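CurF (Lyngbya majuscula, PDB 5DP2) probably catalyses NADPH-dependent cyclopropane ring formation on a carrier-protein-bound intermediate of curacin A biosynthesis, as an enoyl reductase-like cyclopropanase. Local coordinates at residues Gly224-His236 against Ile246-Leu259. Numbering follows the deposited sequence. Where two conformers were deposited one is given.
Sequences GNGVDVIFNSLTH and ILAPGGRYIEIGRL. With NAP (NADP nicotinamide-adenine-dinucleotide phosphate), chain B.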
# COMPACT_ATOMS: atom_id res chain seq x y z
N GLY A 224 -21.74 -22.00 8.58
CA GLY A 224 -20.80 -22.95 8.06
C GLY A 224 -20.46 -22.78 6.60
O GLY A 224 -19.61 -23.51 6.10
N ASN A 225 -21.05 -21.80 5.91
CA ASN A 225 -20.78 -21.65 4.48
C ASN A 225 -19.43 -21.03 4.20
O ASN A 225 -18.78 -21.40 3.22
CB ASN A 225 -21.89 -20.89 3.75
CG ASN A 225 -21.65 -20.81 2.25
OD1 ASN A 225 -21.49 -19.72 1.70
ND2 ASN A 225 -21.62 -21.96 1.58
N GLY A 226 -18.98 -20.13 5.07
CA GLY A 226 -17.71 -19.45 4.85
C GLY A 226 -17.87 -18.21 3.99
O GLY A 226 -18.98 -17.73 3.72
N VAL A 227 -16.74 -17.68 3.53
CA VAL A 227 -16.70 -16.44 2.76
C VAL A 227 -16.18 -16.72 1.34
O VAL A 227 -15.41 -17.66 1.07
CB VAL A 227 -15.85 -15.36 3.45
CG1 VAL A 227 -16.52 -14.89 4.73
CG2 VAL A 227 -14.43 -15.83 3.71
N ASP A 228 -16.62 -15.88 0.41
CA ASP A 228 -16.26 -16.05 -1.00
C ASP A 228 -14.85 -15.55 -1.36
O ASP A 228 -14.24 -16.10 -2.27
CB ASP A 228 -17.29 -15.35 -1.89
CG ASP A 228 -18.70 -15.88 -1.65
OD1 ASP A 228 -18.90 -17.08 -1.85
OD2 ASP A 228 -19.55 -15.08 -1.20
N VAL A 229 -14.40 -14.51 -0.66
CA VAL A 229 -13.11 -13.89 -0.93
C VAL A 229 -12.50 -13.56 0.42
O VAL A 229 -13.18 -13.04 1.31
CB VAL A 229 -13.26 -12.60 -1.78
CG1 VAL A 229 -11.91 -11.94 -2.03
CG2 VAL A 229 -13.96 -12.89 -3.10
N ILE A 230 -11.18 -13.80 0.54
CA ILE A 230 -10.39 -13.32 1.68
C ILE A 230 -9.29 -12.41 1.13
O ILE A 230 -8.59 -12.79 0.18
CB ILE A 230 -9.80 -14.49 2.50
CG1 ILE A 230 -10.92 -15.33 3.10
CG2 ILE A 230 -8.87 -13.95 3.57
CD1 ILE A 230 -10.46 -16.58 3.81
N PHE A 231 -9.14 -11.24 1.75
CA PHE A 231 -8.06 -10.30 1.46
C PHE A 231 -7.17 -10.29 2.70
O PHE A 231 -7.53 -9.69 3.73
CB PHE A 231 -8.64 -8.92 1.16
CG PHE A 231 -7.61 -7.90 0.74
CD1 PHE A 231 -7.25 -7.77 -0.59
CD2 PHE A 231 -7.04 -7.03 1.65
CE1 PHE A 231 -6.31 -6.82 -0.99
CE2 PHE A 231 -6.12 -6.08 1.24
CZ PHE A 231 -5.75 -5.99 -0.08
N ASN A 232 -6.03 -11.00 2.62
CA ASN A 232 -5.21 -11.26 3.79
C ASN A 232 -3.81 -10.68 3.65
O ASN A 232 -3.23 -10.66 2.57
CB ASN A 232 -5.06 -12.76 4.01
CG ASN A 232 -4.42 -13.08 5.35
OD1 ASN A 232 -4.76 -12.44 6.36
ND2 ASN A 232 -3.49 -14.03 5.38
N SER A 233 -3.25 -10.29 4.80
CA SER A 233 -1.84 -9.97 4.96
C SER A 233 -1.20 -10.65 6.19
O SER A 233 -0.02 -10.43 6.44
CB SER A 233 -1.63 -8.48 5.05
OG SER A 233 -2.22 -7.93 6.20
N LEU A 234 -1.96 -11.41 6.97
CA LEU A 234 -1.47 -11.99 8.23
C LEU A 234 -1.05 -13.43 7.97
O LEU A 234 -1.90 -14.29 7.70
CB LEU A 234 -2.56 -11.91 9.31
CG LEU A 234 -3.13 -10.51 9.57
CD1 LEU A 234 -4.21 -10.55 10.63
CD2 LEU A 234 -2.04 -9.51 9.94
N THR A 235 0.26 -13.70 8.05
CA THR A 235 0.78 -14.99 7.58
C THR A 235 1.44 -15.83 8.67
O THR A 235 1.82 -16.96 8.40
CB THR A 235 1.77 -14.79 6.42
OG1 THR A 235 2.88 -14.04 6.89
CG2 THR A 235 1.11 -14.09 5.25
N HIS A 236 1.56 -15.29 9.87
CA HIS A 236 2.23 -16.00 10.96
C HIS A 236 1.31 -17.06 11.57
O HIS A 236 0.11 -17.12 11.28
CB HIS A 236 2.69 -14.98 12.01
CG HIS A 236 1.58 -14.19 12.59
ND1 HIS A 236 0.95 -13.18 11.90
CD2 HIS A 236 0.93 -14.29 13.78
CE1 HIS A 236 -0.00 -12.66 12.65
NE2 HIS A 236 -0.04 -13.32 13.80
N ILE A 246 -11.98 -21.44 6.04
CA ILE A 246 -13.25 -20.71 6.05
C ILE A 246 -13.62 -20.16 4.68
O ILE A 246 -14.62 -19.43 4.57
CB ILE A 246 -13.31 -19.63 7.13
CG1 ILE A 246 -12.25 -18.57 6.93
CG2 ILE A 246 -13.30 -20.29 8.50
CD1 ILE A 246 -12.36 -17.41 7.87
N LEU A 247 -12.91 -20.56 3.62
CA LEU A 247 -13.36 -20.23 2.27
C LEU A 247 -14.56 -21.09 1.90
O LEU A 247 -14.55 -22.32 2.09
CB LEU A 247 -12.22 -20.45 1.27
CG LEU A 247 -11.15 -19.40 1.36
CD1 LEU A 247 -9.85 -19.89 0.72
CD2 LEU A 247 -11.57 -18.09 0.74
N ALA A 248 -15.58 -20.44 1.34
CA ALA A 248 -16.71 -21.12 0.71
C ALA A 248 -16.21 -21.95 -0.47
O ALA A 248 -15.08 -21.80 -0.94
CB ALA A 248 -17.70 -20.07 0.27
N PRO A 249 -17.07 -22.84 -1.01
CA PRO A 249 -16.71 -23.58 -2.21
C PRO A 249 -16.23 -22.64 -3.32
O PRO A 249 -16.88 -21.63 -3.60
CB PRO A 249 -18.00 -24.29 -2.60
CG PRO A 249 -18.80 -24.33 -1.38
CD PRO A 249 -18.40 -23.22 -0.51
N GLY A 250 -15.08 -22.96 -3.92
CA GLY A 250 -14.54 -22.13 -4.99
C GLY A 250 -14.08 -20.75 -4.54
O GLY A 250 -13.89 -19.87 -5.39
N GLY A 251 -13.86 -20.56 -3.25
CA GLY A 251 -13.47 -19.24 -2.76
C GLY A 251 -12.11 -18.80 -3.28
O GLY A 251 -11.28 -19.61 -3.70
N ARG A 252 -11.91 -17.48 -3.23
CA ARG A 252 -10.71 -16.83 -3.74
C ARG A 252 -9.91 -16.24 -2.57
O ARG A 252 -10.42 -15.43 -1.80
CB ARG A 252 -11.05 -15.78 -4.78
CG ARG A 252 -11.76 -16.35 -6.02
CD ARG A 252 -13.27 -16.26 -6.00
NE ARG A 252 -13.71 -14.90 -6.28
CZ ARG A 252 -14.96 -14.46 -6.09
NH1 ARG A 252 -15.86 -15.21 -5.48
NH2 ARG A 252 -15.27 -13.24 -6.47
N TYR A 253 -8.65 -16.67 -2.48
CA TYR A 253 -7.74 -16.30 -1.39
C TYR A 253 -6.69 -15.36 -1.94
O TYR A 253 -5.80 -15.80 -2.67
CB TYR A 253 -7.14 -17.59 -0.80
CG TYR A 253 -6.04 -17.47 0.19
CD1 TYR A 253 -5.78 -16.31 0.88
CD2 TYR A 253 -5.16 -18.55 0.37
CE1 TYR A 253 -4.65 -16.20 1.71
CE2 TYR A 253 -4.05 -18.45 1.18
CZ TYR A 253 -3.79 -17.27 1.84
OH TYR A 253 -2.64 -17.16 2.57
N ILE A 254 -6.82 -14.08 -1.59
CA ILE A 254 -5.86 -13.05 -1.97
C ILE A 254 -4.86 -12.92 -0.83
O ILE A 254 -5.24 -12.67 0.32
CB ILE A 254 -6.53 -11.70 -2.21
CG1 ILE A 254 -7.70 -11.78 -3.21
CG2 ILE A 254 -5.50 -10.69 -2.65
CD1 ILE A 254 -8.61 -10.59 -3.06
N GLU A 255 -3.56 -13.07 -1.15
CA GLU A 255 -2.51 -12.97 -0.14
C GLU A 255 -1.53 -11.87 -0.53
O GLU A 255 -0.84 -12.00 -1.58
CB GLU A 255 -1.79 -14.31 0.05
CG GLU A 255 -0.73 -14.29 1.16
CD GLU A 255 -1.31 -13.87 2.51
OE1 GLU A 255 -2.07 -14.70 3.08
OE2 GLU A 255 -1.04 -12.76 2.99
N ILE A 256 -1.47 -10.83 0.29
CA ILE A 256 -0.50 -9.76 0.06
C ILE A 256 0.64 -9.80 1.07
O ILE A 256 1.61 -9.05 0.91
CB ILE A 256 -1.16 -8.36 0.00
CG1 ILE A 256 -1.69 -7.88 1.35
CG2 ILE A 256 -2.25 -8.35 -1.07
CD1 ILE A 256 -2.17 -6.44 1.36
N GLY A 257 0.57 -10.65 2.10
CA GLY A 257 1.75 -10.82 2.93
C GLY A 257 2.83 -11.52 2.11
O GLY A 257 2.51 -12.27 1.19
N ARG A 258 4.08 -11.24 2.42
CA ARG A 258 5.16 -11.85 1.66
C ARG A 258 6.05 -12.73 2.51
O ARG A 258 6.92 -13.40 1.98
CB ARG A 258 5.95 -10.78 0.86
CG ARG A 258 5.09 -9.98 -0.12
CD ARG A 258 4.45 -10.83 -1.19
NE ARG A 258 5.43 -11.42 -2.09
CZ ARG A 258 5.16 -12.27 -3.08
NH1 ARG A 258 3.93 -12.75 -3.25
NH2 ARG A 258 6.13 -12.66 -3.87
N LEU A 259 5.85 -12.77 3.83
CA LEU A 259 6.65 -13.62 4.71
C LEU A 259 5.96 -14.95 4.94
O LEU A 259 4.79 -15.01 5.33
CB LEU A 259 6.88 -12.96 6.08
CG LEU A 259 7.43 -11.53 6.13
CD1 LEU A 259 7.31 -10.89 7.51
CD2 LEU A 259 8.88 -11.58 5.68
PA NAP B . -0.97 -1.40 7.57
O1A NAP B . -1.37 0.02 7.73
O2A NAP B . -1.99 -2.41 7.19
O5B NAP B . -0.23 -1.83 8.93
C5B NAP B . -0.02 -3.21 9.26
C4B NAP B . -1.27 -3.90 9.73
O4B NAP B . -0.92 -5.18 10.20
C3B NAP B . -2.00 -3.19 10.83
O3B NAP B . -3.28 -2.79 10.34
C2B NAP B . -2.12 -4.22 11.97
O2B NAP B . -3.37 -4.39 12.57
C1B NAP B . -1.80 -5.53 11.28
N9A NAP B . -1.07 -6.48 12.10
C8A NAP B . 0.30 -6.54 12.28
N7A NAP B . 0.63 -7.56 13.10
C5A NAP B . -0.53 -8.16 13.44
C6A NAP B . -0.88 -9.27 14.26
N6A NAP B . 0.08 -9.98 14.89
N1A NAP B . -2.16 -9.60 14.37
C2A NAP B . -3.09 -8.88 13.73
N3A NAP B . -2.88 -7.82 12.94
C4A NAP B . -1.61 -7.46 12.82
O3 NAP B . 0.25 -1.51 6.53
PN NAP B . 0.23 -1.45 4.93
O1N NAP B . 1.42 -0.69 4.50
O2N NAP B . -1.12 -1.03 4.43
O5D NAP B . 0.49 -2.96 4.57
C5D NAP B . -0.52 -3.94 4.90
C4D NAP B . 0.10 -5.36 4.83
O4D NAP B . 0.14 -5.74 3.48
C3D NAP B . 1.55 -5.46 5.32
O3D NAP B . 1.76 -6.79 5.81
C2D NAP B . 2.35 -5.18 4.08
O2D NAP B . 3.65 -5.76 4.17
C1D NAP B . 1.49 -5.81 3.01
N1N NAP B . 1.43 -5.23 1.65
C2N NAP B . 1.69 -6.01 0.58
C3N NAP B . 1.64 -5.52 -0.72
C7N NAP B . 1.93 -6.43 -1.87
O7N NAP B . 2.06 -5.87 -2.94
N7N NAP B . 2.02 -7.77 -1.65
C4N NAP B . 1.30 -4.18 -0.93
C5N NAP B . 1.04 -3.40 0.19
C6N NAP B . 1.10 -3.94 1.48
P2B NAP B . -4.02 -3.36 13.61
O1X NAP B . -4.35 -2.09 12.83
O2X NAP B . -5.24 -4.10 14.08
O3X NAP B . -2.99 -3.12 14.69
O HOH W 1 -17.09 -18.78 -3.03
O HOH W 2 3.72 -11.58 5.63
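Adjacent parallel strands of the Rossmann-type nucleotide-binding sheet, 229-232 and 251-255, pair with axes 8° apart, and the residues just past their C-terminal ends contact the NADP. Backbone bonds alternate from Arg252 N to Asp228 O (2.9 Å) through to Ile256 N to Asn232 O (2.9 Å). On the sheet face carrying Ile230 and Tyr253, the side chains of the bridge pair Asn232 and Glu255 lie side by side, amide and carboxylate planes 78° apart. Asn232 ND2 meets the syn lone pair of Glu255 OE1 at 2.8 Å, while Tyr253 OH donates to the anti one at 2.6 Å. Glu255 OE2 takes Gly257 N at 2.8 Å; the bend at chi2 (57°) folds the carboxylate back to these donors. Replacing Glu255 by an alanine removes the carboxylate, and Tyr253 OH and Gly257 N would probably lose this acceptor and the Asn232 amide one of its holds. Leu234 grips that amide at both ends: OD1 accepts from its N in an Asx turn, and ND2 gives its other N-H to Leu234 O. Just past strand 251-255, Ile256 O accepts from the nicotinamide N7N of NADP (2.9 Å). Strands 161-164 and 275-278 flank the pair, and the connecting helix 239-245 packs on Ile230, Asn232 and Tyr253.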